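Local coordinates for histidine-containing phosphotransfer protein 2 (PDB 1YVI) that relays phosphoryl groups from cytokinin sensor histidine kinases to response regulators in the multistep His-to-Asp phosphorelay of rice, at residues Phe50-Leu64 / Tyr78-Ala91. Residues are numbered along the deposited sequence; the frame is centred on the assembly and turned at random. Where two conformers were deposited one is given.
Sequences FCDDADRIINEIATL and YVHQLKGSSASVGA
Tyr-78 lays its ring across helix 50-64 as a knob in the hole formed by Ile-57, Glu-60, Ile-61 and Leu-64. CB of Glu-60 sits over one ring face, 4.0 Å from the centroid, a CH-pi contact. Beyond it the Glu-60 chain bends at chi2, and its carboxylate lies nearly parallel to the phenol ring, 5° between the planes. Leu-64 comes in at about a right angle and puts CD1 against the ring edge, 3.5 Å from Tyr-78 CD2. Ile-61 slides past in the opposite direction, its CG1 touching Tyr-78 CB, and its CD1 continues to Val-79 CG2. Replacing Tyr-78 by an alanine would probably leave most of this hole empty and Glu-60 CB and Leu-64 CD1 without their aromatic partner. Ile-57 sets CG2 against Tyr-78 O and CD1 near Gln-81 NE2, one turn on, while Leu-82 forks, CD1 meeting Ala-54 CB at 3.7 Å and CD2 meeting Ile-58 CG1. At the other end Phe-50, with CG anti to the backbone N (chi1 171°), carries its ring against the C-terminal part of helix 72-89, at Ser-85, Ser-86 and Val-89. Val-89 CG2 stands almost squarely over the ring centre, 3.6 Å from the centroid and 7° off the normal; Ala-54 CB lies toward the rim of the opposite face. Ser-86 OG meets the ring edge in plane, 3.6 Å from Phe-50 CZ. That hydroxyl donates to Leu-82 O at 2.7 Å, which also accepts from Ser-86 N on the opposite face of the carbonyl plane. Phe-124 and Val-120 of helix 110-142 cover Ala-54 and Leu-82. The near-antiparallel pair, axes 9.8 Å apart, belongs to the four-helix bundle of the HPt domain, whose predicted phosphorylation site, His-80, lies on helix 72-89, outside this interface.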
# COMPACT_ATOMS: atom_id res chain seq x y z
N PHE A 50 7.62 -1.27 -0.34
CA PHE A 50 6.29 -1.26 0.25
C PHE A 50 5.41 -2.38 -0.36
O PHE A 50 4.71 -3.11 0.37
CB PHE A 50 5.60 0.06 0.02
CG PHE A 50 4.16 0.03 0.42
CD1 PHE A 50 3.83 0.02 1.77
CD2 PHE A 50 3.16 -0.10 -0.55
CE1 PHE A 50 2.48 -0.05 2.19
CE2 PHE A 50 1.80 -0.16 -0.13
CZ PHE A 50 1.49 -0.09 1.27
N CYS A 51 5.43 -2.51 -1.69
CA CYS A 51 4.64 -3.57 -2.35
C CYS A 51 5.03 -4.97 -1.81
O CYS A 51 4.15 -5.77 -1.42
CB CYS A 51 4.78 -3.48 -3.87
SG CYS A 51 3.83 -2.06 -4.54
N ASP A 52 6.34 -5.24 -1.76
CA ASP A 52 6.89 -6.49 -1.19
C ASP A 52 6.43 -6.69 0.24
O ASP A 52 5.90 -7.75 0.59
CB ASP A 52 8.44 -6.47 -1.19
CG ASP A 52 9.04 -6.55 -2.60
OD1 ASP A 52 8.26 -6.84 -3.55
OD2 ASP A 52 10.30 -6.32 -2.76
N ASP A 53 6.62 -5.67 1.08
CA ASP A 53 6.33 -5.80 2.52
C ASP A 53 4.85 -5.99 2.79
O ASP A 53 4.49 -6.75 3.66
CB ASP A 53 6.66 -4.49 3.29
CG ASP A 53 8.08 -4.42 3.72
OD1 ASP A 53 8.77 -5.46 3.60
OD2 ASP A 53 8.53 -3.31 4.15
N ALA A 54 4.01 -5.19 2.13
CA ALA A 54 2.54 -5.32 2.30
C ALA A 54 2.08 -6.68 1.88
O ALA A 54 1.31 -7.30 2.57
CB ALA A 54 1.80 -4.28 1.47
N ASP A 55 2.54 -7.12 0.72
CA ASP A 55 2.18 -8.45 0.24
C ASP A 55 2.60 -9.55 1.24
O ASP A 55 1.84 -10.50 1.52
CB ASP A 55 2.85 -8.69 -1.11
CG ASP A 55 2.73 -10.15 -1.54
OD1 ASP A 55 1.62 -10.54 -1.95
OD2 ASP A 55 3.71 -10.90 -1.40
N ARG A 56 3.79 -9.42 1.79
CA ARG A 56 4.28 -10.34 2.82
C ARG A 56 3.40 -10.32 4.06
O ARG A 56 3.07 -11.38 4.66
CB ARG A 56 5.71 -9.95 3.24
CG ARG A 56 6.31 -10.88 4.23
CD ARG A 56 7.68 -10.45 4.71
NE ARG A 56 7.73 -9.04 5.08
CZ ARG A 56 7.43 -8.56 6.28
NH1 ARG A 56 7.04 -9.36 7.27
NH2 ARG A 56 7.51 -7.27 6.48
N ILE A 57 3.05 -9.13 4.53
CA ILE A 57 2.23 -9.03 5.74
C ILE A 57 0.80 -9.55 5.52
O ILE A 57 0.21 -10.15 6.40
CB ILE A 57 2.16 -7.55 6.25
CG1 ILE A 57 3.50 -7.11 6.82
CG2 ILE A 57 1.09 -7.37 7.38
CD1 ILE A 57 3.71 -5.59 6.76
N ILE A 58 0.19 -9.18 4.40
CA ILE A 58 -1.15 -9.69 4.07
C ILE A 58 -1.11 -11.23 4.12
O ILE A 58 -1.98 -11.88 4.73
CB ILE A 58 -1.59 -9.22 2.66
CG1 ILE A 58 -1.91 -7.70 2.73
CG2 ILE A 58 -2.78 -10.11 2.11
CD1 ILE A 58 -2.14 -6.99 1.42
N ASN A 59 -0.08 -11.83 3.52
CA ASN A 59 0.04 -13.29 3.53
C ASN A 59 0.27 -13.84 4.91
O ASN A 59 -0.28 -14.89 5.24
CB ASN A 59 1.15 -13.75 2.61
CG ASN A 59 0.85 -13.48 1.15
OD1 ASN A 59 -0.31 -13.43 0.75
ND2 ASN A 59 1.90 -13.35 0.34
N GLU A 60 1.02 -13.14 5.77
CA GLU A 60 1.18 -13.60 7.17
C GLU A 60 -0.12 -13.55 7.96
O GLU A 60 -0.40 -14.42 8.80
CB GLU A 60 2.25 -12.80 7.97
CG GLU A 60 3.63 -12.82 7.39
CD GLU A 60 4.44 -14.09 7.66
OE1 GLU A 60 3.90 -15.07 8.24
OE2 GLU A 60 5.65 -14.10 7.28
N ILE A 61 -0.87 -12.46 7.80
CA ILE A 61 -2.19 -12.38 8.41
C ILE A 61 -3.11 -13.53 7.92
O ILE A 61 -3.74 -14.20 8.75
CB ILE A 61 -2.86 -11.05 8.10
CG1 ILE A 61 -2.08 -9.90 8.82
CG2 ILE A 61 -4.30 -11.00 8.70
CD1 ILE A 61 -2.42 -8.49 8.22
N ALA A 62 -3.18 -13.74 6.60
CA ALA A 62 -3.97 -14.88 6.04
C ALA A 62 -3.64 -16.18 6.75
O ALA A 62 -4.55 -16.92 7.17
CB ALA A 62 -3.80 -14.99 4.50
N THR A 63 -2.36 -16.47 6.91
CA THR A 63 -1.91 -17.67 7.60
C THR A 63 -2.37 -17.74 9.04
O THR A 63 -2.83 -18.81 9.49
CB THR A 63 -0.36 -17.82 7.54
OG1 THR A 63 -0.01 -17.95 6.18
CG2 THR A 63 0.15 -19.04 8.31
N LEU A 64 -2.27 -16.63 9.77
CA LEU A 64 -2.75 -16.61 11.13
C LEU A 64 -4.24 -16.92 11.19
O LEU A 64 -4.73 -17.62 12.14
CB LEU A 64 -2.45 -15.25 11.80
CG LEU A 64 -0.99 -14.83 12.06
CD1 LEU A 64 -0.99 -13.36 12.50
CD2 LEU A 64 -0.41 -15.71 13.16
N TYR A 78 0.09 -7.36 13.32
CA TYR A 78 0.42 -7.30 11.88
C TYR A 78 -0.36 -6.23 11.13
O TYR A 78 0.18 -5.52 10.28
CB TYR A 78 0.15 -8.61 11.16
CG TYR A 78 1.32 -9.56 11.19
CD1 TYR A 78 2.51 -9.26 10.53
CD2 TYR A 78 1.21 -10.77 11.80
CE1 TYR A 78 3.58 -10.18 10.54
CE2 TYR A 78 2.27 -11.67 11.83
CZ TYR A 78 3.43 -11.38 11.17
OH TYR A 78 4.45 -12.28 11.29
N VAL A 79 -1.65 -6.14 11.42
CA VAL A 79 -2.48 -5.07 10.84
C VAL A 79 -1.91 -3.68 11.23
O VAL A 79 -1.89 -2.75 10.45
CB VAL A 79 -3.99 -5.28 11.29
CG1 VAL A 79 -4.84 -4.04 10.99
CG2 VAL A 79 -4.51 -6.57 10.58
N HIS A 80 -1.45 -3.55 12.46
CA HIS A 80 -0.91 -2.29 12.93
C HIS A 80 0.36 -1.97 12.14
O HIS A 80 0.60 -0.84 11.77
CB HIS A 80 -0.57 -2.42 14.43
CG HIS A 80 -0.02 -1.16 15.05
ND1 HIS A 80 1.33 -0.96 15.27
CD2 HIS A 80 -0.65 -0.03 15.48
CE1 HIS A 80 1.52 0.25 15.78
NE2 HIS A 80 0.33 0.83 15.94
N GLN A 81 1.20 -2.97 11.89
CA GLN A 81 2.39 -2.77 11.05
C GLN A 81 1.99 -2.30 9.66
O GLN A 81 2.66 -1.43 9.13
CB GLN A 81 3.16 -4.07 10.83
CG GLN A 81 3.93 -4.53 11.94
CD GLN A 81 5.07 -5.45 11.49
OE1 GLN A 81 6.07 -5.57 12.19
NE2 GLN A 81 4.91 -6.13 10.36
N LEU A 82 1.00 -2.95 9.05
CA LEU A 82 0.62 -2.60 7.68
C LEU A 82 0.04 -1.17 7.68
O LEU A 82 0.24 -0.44 6.75
CB LEU A 82 -0.43 -3.58 7.12
CG LEU A 82 -0.91 -3.35 5.69
CD1 LEU A 82 0.27 -3.24 4.71
CD2 LEU A 82 -1.86 -4.49 5.30
N LYS A 83 -0.72 -0.83 8.72
CA LYS A 83 -1.28 0.50 8.88
C LYS A 83 -0.17 1.55 8.88
O LYS A 83 -0.27 2.57 8.19
CB LYS A 83 -2.00 0.62 10.21
CG LYS A 83 -2.81 1.89 10.25
CD LYS A 83 -3.15 2.28 11.64
CE LYS A 83 -2.14 3.20 12.21
NZ LYS A 83 -2.64 4.60 12.08
N GLY A 84 0.87 1.30 9.68
CA GLY A 84 2.04 2.17 9.71
C GLY A 84 2.83 2.25 8.42
O GLY A 84 3.19 3.35 8.01
N SER A 85 3.15 1.12 7.76
CA SER A 85 3.81 1.22 6.47
C SER A 85 2.98 1.89 5.37
O SER A 85 3.52 2.64 4.52
CB SER A 85 4.38 -0.13 5.98
OG SER A 85 3.32 -1.01 5.67
N SER A 86 1.67 1.62 5.37
CA SER A 86 0.77 2.25 4.44
C SER A 86 0.74 3.76 4.73
O SER A 86 0.81 4.54 3.79
CB SER A 86 -0.67 1.66 4.58
OG SER A 86 -0.56 0.27 4.26
N ALA A 87 0.65 4.18 5.98
CA ALA A 87 0.61 5.62 6.28
C ALA A 87 1.87 6.33 5.71
O ALA A 87 1.81 7.41 5.08
CB ALA A 87 0.49 5.83 7.82
N SER A 88 3.02 5.69 5.90
CA SER A 88 4.32 6.25 5.53
C SER A 88 4.54 6.38 4.03
O SER A 88 5.32 7.22 3.60
CB SER A 88 5.43 5.36 6.11
OG SER A 88 5.47 5.51 7.51
N VAL A 89 3.91 5.54 3.21
CA VAL A 89 3.97 5.75 1.75
C VAL A 89 2.80 6.56 1.22
O VAL A 89 2.74 6.85 0.03
CB VAL A 89 4.10 4.45 0.92
CG1 VAL A 89 5.38 3.70 1.31
CG2 VAL A 89 2.80 3.57 1.10
N GLY A 90 1.86 6.91 2.10
CA GLY A 90 0.64 7.56 1.68
C GLY A 90 -0.49 6.71 1.13
O GLY A 90 -1.41 7.24 0.51
N ALA A 91 -0.51 5.41 1.43
CA ALA A 91 -1.53 4.52 0.92
C ALA A 91 -2.72 4.63 1.86
O ALA A 91 -2.98 3.72 2.66
CB ALA A 91 -0.99 3.09 0.92